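Local coordinates for protein 3,5-epimerase/4-reductase (Arabidopsis thaliana, PDB 4QQR) that catalyses the 3,5-epimerisation of dTDP-4-keto-6-deoxyglucose and its reduction to dTDP-beta-L-rhamnose, and can also form UDP-beta-L-rhamnose, at residues A[114-119]-A[263-267]; A[230-234]-A[245-249]; A[49-53]-A[96-100]. All coordinates share one frame; numbering follows the deposited sequence.

Contact 1. Residues A[114-119]-A[263-267]; sequences GCIFEY and SNNEL
The backbone oxygen Phe117 O is gripped by two side chains of the facing loop, and it illustrates how two irregular chains can be joined without pairing as strands. Ser263 OG gives it a bond of 2.8 Å, arriving nearly in line with the C=O bond. Asn265 ND2 reaches the same Phe117 O at 3.1 Å, coming from above the carbonyl plane with an almost straight N-H (173°). The other hydrogen of this amide serves Gly114 O, 3.2 Å from Asn265 ND2, along a more bent path. A single NH2 group thus bridges both ends of the turn 114-117 and fixes the rotation of its own amide. Asn265 can do this because its CG stands between the backbone N and the carbonyl carbon (chi1 68°), which turns the amide back toward the other loop. Farther along, Tyr119 N donates to Asn264 O at 3.0 Å, a bond between main chains. The Tyr119 ring then lies along the chain of 264-266, with Asn265 CA in a CH-pi contact 3.7 Å from the ring centroid, close to the normal. Its hydroxyl is held by Pro194 O, so the ring is tied at its far end as well. Shortening Tyr119 to an alanine would probably uncover Asn265 CA and leave Pro194 O without its hydroxyl partner. At the opposite end, Cys115 CB packs on Ser263 CB at 3.8 Å, and a bound zinc ion lies about 3 Å from the cysteine side chain. Segment 114-119 leaves the C-terminal end of Rossmann strand 107-113, the side where extended short-chain reductases place their active site; the contact ties this loop to the C-terminal part of the chain.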
loop_
_atom_site.group_PDB
_atom_site.type_symbol
_atom_site.label_atom_id
_atom_site.label_comp_id
_atom_site.label_asym_id
_atom_site.label_seq_id
_atom_site.Cartn_x
_atom_site.Cartn_y
_atom_site.Cartn_z
ATOM N N GLY A 114 8.417 3.157 13.864
ATOM C CA GLY A 114 9.796 3.250 13.434
ATOM C C GLY A 114 10.381 1.866 13.312
ATOM O O GLY A 114 11.525 1.690 12.884
ATOM N N CYS A 115 9.581 0.875 13.698
ATOM C CA CYS A 115 10.009 -0.516 13.671
ATOM C C CYS A 115 9.993 -1.095 12.274
ATOM O O CYS A 115 9.674 -2.261 12.083
ATOM C CB CYS A 115 9.122 -1.364 14.563
ATOM S SG CYS A 115 9.414 -1.041 16.300
ATOM N N ILE A 116 10.348 -0.275 11.301
ATOM C CA ILE A 116 10.440 -0.715 9.929
ATOM C C ILE A 116 11.882 -0.551 9.425
ATOM O O ILE A 116 12.175 -0.600 8.230
ATOM C CB ILE A 116 9.477 0.084 9.076
ATOM C CG1 ILE A 116 9.705 1.575 9.305
ATOM C CG2 ILE A 116 8.063 -0.307 9.424
ATOM C CD1 ILE A 116 9.035 2.447 8.266
ATOM N N PHE A 117 12.782 -0.349 10.367
ATOM C CA PHE A 117 14.180 -0.195 10.057
ATOM C C PHE A 117 14.972 -1.235 10.840
ATOM O O PHE A 117 14.488 -1.773 11.848
ATOM C CB PHE A 117 14.633 1.222 10.386
ATOM C CG PHE A 117 14.281 2.236 9.329
ATOM C CD1 PHE A 117 15.089 2.409 8.209
ATOM C CD2 PHE A 117 13.148 3.025 9.452
ATOM C CE1 PHE A 117 14.781 3.342 7.238
ATOM C CE2 PHE A 117 12.834 3.966 8.466
ATOM C CZ PHE A 117 13.657 4.115 7.359
ATOM N N GLU A 118 16.181 -1.536 10.383
ATOM C CA GLU A 118 17.015 -2.527 11.074
ATOM C C GLU A 118 18.519 -2.222 10.962
ATOM O O GLU A 118 18.986 -1.757 9.919
ATOM C CB GLU A 118 16.720 -3.921 10.531
ATOM C CG GLU A 118 17.496 -5.023 11.198
ATOM C CD GLU A 118 17.233 -6.382 10.582
ATOM O OE1 GLU A 118 16.991 -6.455 9.357
ATOM O OE2 GLU A 118 17.269 -7.377 11.342
ATOM N N TYR A 119 19.260 -2.467 12.039
ATOM C CA TYR A 119 20.716 -2.315 12.021
ATOM C C TYR A 119 21.335 -2.973 10.774
ATOM O O TYR A 119 21.069 -4.141 10.486
ATOM C CB TYR A 119 21.336 -2.895 13.307
ATOM C CG TYR A 119 21.142 -2.042 14.560
ATOM C CD1 TYR A 119 21.491 -0.693 14.576
ATOM C CD2 TYR A 119 20.609 -2.591 15.720
ATOM C CE1 TYR A 119 21.312 0.086 15.714
ATOM C CE2 TYR A 119 20.420 -1.825 16.862
ATOM C CZ TYR A 119 20.777 -0.487 16.855
ATOM O OH TYR A 119 20.598 0.275 17.998
ATOM N N SER A 263 12.390 -5.886 15.413
ATOM C CA SER A 263 13.094 -4.760 14.814
ATOM C C SER A 263 14.061 -4.161 15.827
ATOM O O SER A 263 13.660 -3.789 16.932
ATOM C CB SER A 263 12.081 -3.698 14.368
ATOM O OG SER A 263 12.724 -2.555 13.827
ATOM N N ASN A 264 15.329 -4.070 15.457
ATOM C CA ASN A 264 16.303 -3.394 16.299
ATOM C C ASN A 264 17.012 -2.295 15.534
ATOM O O ASN A 264 17.604 -2.551 14.490
ATOM C CB ASN A 264 17.315 -4.381 16.885
ATOM C CG ASN A 264 16.691 -5.315 17.902
ATOM O OD1 ASN A 264 16.087 -4.874 18.886
ATOM N ND2 ASN A 264 16.819 -6.614 17.662
ATOM N N ASN A 265 16.955 -1.072 16.054
ATOM C CA ASN A 265 17.540 0.065 15.355
ATOM C C ASN A 265 17.751 1.279 16.234
ATOM O O ASN A 265 17.243 1.343 17.355
ATOM C CB ASN A 265 16.689 0.458 14.119
ATOM C CG ASN A 265 15.316 1.044 14.486
ATOM O OD1 ASN A 265 15.202 1.995 15.258
ATOM N ND2 ASN A 265 14.273 0.477 13.910
ATOM N N GLU A 266 18.507 2.236 15.695
ATOM C CA GLU A 266 18.561 3.600 16.221
ATOM C C GLU A 266 17.961 4.563 15.183
ATOM O O GLU A 266 18.227 4.420 13.995
ATOM C CB GLU A 266 19.998 4.016 16.558
ATOM C CG GLU A 266 20.097 5.462 17.072
ATOM C CD GLU A 266 21.496 5.869 17.566
ATOM O OE1 GLU A 266 22.415 5.011 17.606
ATOM O OE2 GLU A 266 21.663 7.065 17.912
ATOM N N LEU A 267 17.151 5.525 15.637
ATOM C CA LEU A 267 16.512 6.507 14.760
ATOM C C LEU A 267 17.143 7.856 15.022
ATOM O O LEU A 267 17.187 8.298 16.171
ATOM C CB LEU A 267 15.009 6.591 15.050
ATOM C CG LEU A 267 14.022 5.841 14.153
ATOM C CD1 LEU A 267 14.659 4.643 13.501
ATOM C CD2 LEU A 267 12.797 5.412 14.933
#

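Contact 2. Residues A[230-234]-A[245-249]; sequences NEILE and TWKNF
Asn230, on the first turn of helix 229-239, turns its amide toward both Trp246 and Asn248, and its carbonyl oxygen is the shared acceptor. Trp246 NE1 donates to Asn230 OD1 at 2.8 Å; the bond is bent (138°) and the indole nitrogen sits above the plane of the amide rather than on a lone pair. Asn248 approaches from the opposite direction, and the two amides form a reciprocal pair of weak bonds, Asn248 ND2 to Asn230 OD1 at 3.3 Å and Asn230 ND2 to Asn248 OD1 at 3.4 Å. Their planes are turned 40° against each other, so the pair is twisted, not flat. The two donors at Asn230 OD1, one of them weak, probably help to set this amide; Asn248 ND2 also bonds weakly to Val190 O.

One turn on, Leu233 covers a face of the indole. Its CB stands above the middle of the six-membered ring, 3.5 Å from the centroid, a CH-pi contact, while its branch CD2 reaches on over the five-membered ring to Trp246 CD1 at 3.6 Å. With chi1 at 75° the indole is folded over its own backbone and faces the helix, NE1 toward Asn230. Glu234 comes last: its methylene CG touches the far end of the same ring, 3.7 Å from Trp246 CH2.

Trp246 thus spans one helical face, touching Asn230, Leu233 and Glu234 (i, i+3, i+4), whereas Asn248 meets Asn230 alone. Val190 of strand 189-190, the parallel neighbour of strand 247-248, touches Asn230, Leu233 and Trp246. Glu231 makes a salt bridge to Lys283 of helix 282-291, while Ile232 packs on Met197 and Val227, so one side of the helix meets the two-stranded sheet and another faces helix 282-291 and loops.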
loop_
_atom_site.group_PDB
_atom_site.type_symbol
_atom_site.label_atom_id
_atom_site.label_comp_id
_atom_site.label_asym_id
_atom_site.label_seq_id
_atom_site.Cartn_x
_atom_site.Cartn_y
_atom_site.Cartn_z
ATOM N N ASN A 230 18.603 -4.165 29.307
ATOM C CA ASN A 230 19.288 -4.257 30.589
ATOM C C ASN A 230 19.397 -2.926 31.305
ATOM O O ASN A 230 19.135 -2.845 32.510
ATOM C CB ASN A 230 20.671 -4.884 30.426
ATOM C CG ASN A 230 20.621 -6.406 30.324
ATOM O OD1 ASN A 230 19.624 -7.032 30.650
ATOM N ND2 ASN A 230 21.711 -7.000 29.886
ATOM N N GLU A 231 19.774 -1.879 30.570
ATOM C CA GLU A 231 19.940 -0.564 31.176
ATOM C C GLU A 231 18.622 -0.156 31.787
ATOM O O GLU A 231 18.589 0.541 32.805
ATOM C CB GLU A 231 20.422 0.471 30.157
ATOM C CG GLU A 231 21.803 0.148 29.603
ATOM C CD GLU A 231 22.251 1.060 28.467
ATOM O OE1 GLU A 231 23.303 1.722 28.633
ATOM O OE2 GLU A 231 21.585 1.089 27.400
ATOM N N ILE A 232 17.541 -0.642 31.180
ATOM C CA ILE A 232 16.194 -0.360 31.640
ATOM C C ILE A 232 15.849 -1.155 32.893
ATOM O O ILE A 232 15.427 -0.584 33.898
ATOM C CB ILE A 232 15.173 -0.651 30.533
ATOM C CG1 ILE A 232 15.264 0.429 29.444
ATOM C CG2 ILE A 232 13.754 -0.736 31.107
ATOM C CD1 ILE A 232 14.364 0.169 28.227
ATOM N N LEU A 233 16.039 -2.472 32.824
ATOM C CA LEU A 233 15.768 -3.356 33.962
ATOM C C LEU A 233 16.538 -2.930 35.211
ATOM O O LEU A 233 16.017 -3.017 36.325
ATOM C CB LEU A 233 16.061 -4.828 33.609
ATOM C CG LEU A 233 14.934 -5.775 33.137
ATOM C CD1 LEU A 233 13.684 -5.037 32.694
ATOM C CD2 LEU A 233 15.389 -6.723 32.032
ATOM N N GLU A 234 17.776 -2.466 35.021
ATOM C CA GLU A 234 18.585 -1.981 36.138
ATOM C C GLU A 234 17.895 -0.788 36.783
ATOM O O GLU A 234 17.820 -0.696 38.005
ATOM C CB GLU A 234 19.993 -1.579 35.681
ATOM C CG GLU A 234 20.889 -2.721 35.260
ATOM C CD GLU A 234 21.902 -2.288 34.225
ATOM O OE1 GLU A 234 22.593 -3.163 33.661
ATOM O OE2 GLU A 234 22.004 -1.066 33.957
ATOM N N THR A 245 14.876 -9.458 39.576
ATOM C CA THR A 245 15.850 -10.363 38.959
ATOM C C THR A 245 15.537 -10.609 37.491
ATOM O O THR A 245 14.387 -10.511 37.085
ATOM C CB THR A 245 15.849 -11.741 39.672
ATOM O OG1 THR A 245 16.745 -12.638 39.002
ATOM C CG2 THR A 245 14.439 -12.352 39.675
ATOM N N TRP A 246 16.559 -10.943 36.704
ATOM C CA TRP A 246 16.367 -11.291 35.299
ATOM C C TRP A 246 17.598 -11.989 34.718
ATOM O O TRP A 246 18.723 -11.727 35.144
ATOM C CB TRP A 246 15.981 -10.051 34.461
ATOM C CG TRP A 246 17.111 -9.094 34.155
ATOM C CD1 TRP A 246 17.908 -9.099 33.045
ATOM C CD2 TRP A 246 17.559 -7.997 34.961
ATOM N NE1 TRP A 246 18.825 -8.082 33.117
ATOM C CE2 TRP A 246 18.630 -7.387 34.280
ATOM C CE3 TRP A 246 17.162 -7.473 36.192
ATOM C CZ2 TRP A 246 19.308 -6.282 34.790
ATOM C CZ3 TRP A 246 17.835 -6.373 36.698
ATOM C CH2 TRP A 246 18.897 -5.793 36.003
ATOM N N LYS A 247 17.383 -12.885 33.754
ATOM C CA LYS A 247 18.489 -13.511 33.023
ATOM C C LYS A 247 18.452 -13.125 31.547
ATOM O O LYS A 247 17.474 -12.550 31.082
ATOM C CB LYS A 247 18.470 -15.037 33.183
ATOM C CG LYS A 247 18.766 -15.529 34.610
ATOM C CD LYS A 247 18.358 -16.985 34.816
ATOM C CE LYS A 247 16.871 -17.183 34.529
ATOM N NZ LYS A 247 16.025 -16.109 35.136
ATOM N N ASN A 248 19.522 -13.432 30.820
ATOM C CA ASN A 248 19.601 -13.099 29.406
ATOM C C ASN A 248 19.650 -14.326 28.501
ATOM O O ASN A 248 19.661 -15.456 28.974
ATOM C CB ASN A 248 20.827 -12.221 29.130
ATOM C CG ASN A 248 20.743 -10.860 29.802
ATOM O OD1 ASN A 248 21.743 -10.346 30.314
ATOM N ND2 ASN A 248 19.547 -10.269 29.805
ATOM N N PHE A 249 19.694 -14.086 27.194
ATOM C CA PHE A 249 19.866 -15.144 26.204
ATOM C C PHE A 249 21.339 -15.262 25.810
ATOM O O PHE A 249 22.007 -14.252 25.597
ATOM C CB PHE A 249 19.028 -14.846 24.956
ATOM C CG PHE A 249 17.550 -15.003 25.163
ATOM C CD1 PHE A 249 16.955 -16.252 25.090
ATOM C CD2 PHE A 249 16.752 -13.905 25.421
ATOM C CE1 PHE A 249 15.590 -16.399 25.280
ATOM C CE2 PHE A 249 15.389 -14.047 25.611
ATOM C CZ PHE A 249 14.807 -15.292 25.538
#

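Contact 3. Residues A[49-53]-A[96-100]; sequences RQSIV and TLADI
The guanidinium of Arg49 has Ile100 over one face and Asp99 at its edge. Ile100 CG1 lies 3.4 Å from Arg49 NH2, so the charged group rests on an aliphatic chain. In the guanidinium plane, Arg49 NH2 makes a salt bridge to Asp99 OD1 at 3.1 Å with an N-H...O angle of 158°, and Arg49 NH1 adds a weak bond to the same oxygen. The carboxylate, nearly perpendicular to the guanidinium, is met on its anti side. A bend at chi3 (67°) turns the arginine's end toward helix 80-103, while its CG touches Thr96 CG2 at 3.6 Å. Segments 49-53 and 96-100 of two Rossmann-fold helices cross at -48°, their axes 10.1 Å apart at closest approach; Ile52 and Leu97 both also reach Tyr18 of strand 14-18 in the parallel sheet. Between the helices, Ile52 CG2 meets Leu97 CD1 at 3.6 Å, the side chains crossing at about a right angle. Ile100 CD1 fits against Val53 CG2 at 3.7 Å and against Ile52 CB. Asp99 has a second partner, for its OD2 forms a salt bridge to Arg88 of the second subunit, which also packs on Arg49.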
loop_
_atom_site.group_PDB
_atom_site.type_symbol
_atom_site.label_atom_id
_atom_site.label_comp_id
_atom_site.label_asym_id
_atom_site.label_seq_id
_atom_site.Cartn_x
_atom_site.Cartn_y
_atom_site.Cartn_z
ATOM N N ARG A 49 -15.566 6.624 3.915
ATOM C CA ARG A 49 -15.438 8.073 3.732
ATOM C C ARG A 49 -16.552 8.853 4.394
ATOM O O ARG A 49 -16.313 9.679 5.262
ATOM C CB ARG A 49 -15.471 8.444 2.249
ATOM C CG ARG A 49 -14.399 7.839 1.408
ATOM C CD ARG A 49 -14.442 8.469 0.032
ATOM N NE ARG A 49 -14.074 9.881 0.058
ATOM C CZ ARG A 49 -12.835 10.324 -0.142
ATOM N NH1 ARG A 49 -11.852 9.461 -0.366
ATOM N NH2 ARG A 49 -12.573 11.629 -0.109
ATOM N N GLN A 50 -17.775 8.577 3.960
ATOM C CA GLN A 50 -18.933 9.348 4.384
ATOM C C GLN A 50 -19.015 9.382 5.913
ATOM O O GLN A 50 -19.372 10.406 6.486
ATOM C CB GLN A 50 -20.220 8.811 3.725
ATOM C CG GLN A 50 -21.273 9.887 3.389
ATOM C CD GLN A 50 -20.768 10.991 2.440
ATOM O OE1 GLN A 50 -19.925 10.754 1.557
ATOM N NE2 GLN A 50 -21.296 12.207 2.620
ATOM N N SER A 51 -18.628 8.286 6.563
ATOM C CA SER A 51 -18.543 8.244 8.029
ATOM C C SER A 51 -17.551 9.280 8.590
ATOM O O SER A 51 -17.839 9.961 9.588
ATOM C CB SER A 51 -18.159 6.842 8.516
ATOM O OG SER A 51 -18.937 5.838 7.882
ATOM N N ILE A 52 -16.390 9.384 7.942
ATOM C CA ILE A 52 -15.361 10.356 8.299
ATOM C C ILE A 52 -15.745 11.769 7.850
ATOM O O ILE A 52 -15.572 12.738 8.615
ATOM C CB ILE A 52 -14.006 9.991 7.659
ATOM C CG1 ILE A 52 -13.722 8.500 7.820
ATOM C CG2 ILE A 52 -12.886 10.835 8.249
ATOM C CD1 ILE A 52 -13.675 8.069 9.241
ATOM N N VAL A 53 -16.264 11.886 6.623
ATOM C CA VAL A 53 -16.741 13.172 6.107
ATOM C C VAL A 53 -17.760 13.795 7.068
ATOM O O VAL A 53 -17.774 15.012 7.272
ATOM C CB VAL A 53 -17.352 13.063 4.672
ATOM C CG1 VAL A 53 -17.760 14.436 4.142
ATOM C CG2 VAL A 53 -16.365 12.435 3.706
ATOM N N THR A 96 -7.746 6.878 3.247
ATOM C CA THR A 96 -9.027 7.590 3.127
ATOM C C THR A 96 -9.084 8.815 4.027
ATOM O O THR A 96 -9.515 9.895 3.595
ATOM C CB THR A 96 -10.238 6.683 3.425
ATOM O OG1 THR A 96 -10.412 5.756 2.348
ATOM C CG2 THR A 96 -11.505 7.503 3.550
ATOM N N LEU A 97 -8.630 8.654 5.270
ATOM C CA LEU A 97 -8.572 9.772 6.229
ATOM C C LEU A 97 -7.624 10.878 5.759
ATOM O O LEU A 97 -7.969 12.049 5.813
ATOM C CB LEU A 97 -8.199 9.290 7.639
ATOM C CG LEU A 97 -8.071 10.376 8.714
ATOM C CD1 LEU A 97 -9.395 11.016 9.057
ATOM C CD2 LEU A 97 -7.454 9.824 9.949
ATOM N N ALA A 98 -6.440 10.505 5.284
ATOM C CA ALA A 98 -5.475 11.487 4.779
ATOM C C ALA A 98 -6.050 12.306 3.625
ATOM O O ALA A 98 -5.808 13.497 3.511
ATOM C CB ALA A 98 -4.213 10.787 4.333
ATOM N N ASP A 99 -6.816 11.632 2.780
ATOM C CA ASP A 99 -7.381 12.196 1.565
ATOM C C ASP A 99 -8.374 13.294 1.887
ATOM O O ASP A 99 -8.272 14.419 1.399
ATOM C CB ASP A 99 -8.093 11.083 0.789
ATOM C CG ASP A 99 -8.402 11.478 -0.627
ATOM O OD1 ASP A 99 -9.536 11.916 -0.893
ATOM O OD2 ASP A 99 -7.499 11.346 -1.476
ATOM N N ILE A 100 -9.347 12.923 2.712
ATOM C CA ILE A 100 -10.390 13.817 3.172
ATOM C C ILE A 100 -9.800 15.032 3.910
ATOM O O ILE A 100 -10.236 16.171 3.697
ATOM C CB ILE A 100 -11.402 13.036 4.046
ATOM C CG1 ILE A 100 -12.137 11.990 3.198
ATOM C CG2 ILE A 100 -12.391 13.972 4.735
ATOM C CD1 ILE A 100 -12.989 11.026 4.009
#

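Contact 3 is the most buried of the three, contact 1 partly buried, and contact 2 a surface contact. Their chemistry follows their place. Contact 3 joins two helices of the Rossmann part through an aliphatic seam, with a charge pair at the dimer border. Contact 1 joins two loops mainly by hydrogen bonds to backbone oxygens. Contact 2 sets one indole on a helix, its polar links made by side chains alone. No element is shared among them. Along the sequence, contact 2 is nested within the loop that contact 1 closes, whereas contact 3 closes earlier; contacts 2 and 3 lie on opposite sides of the chain's centre, centres about 45 Å apart.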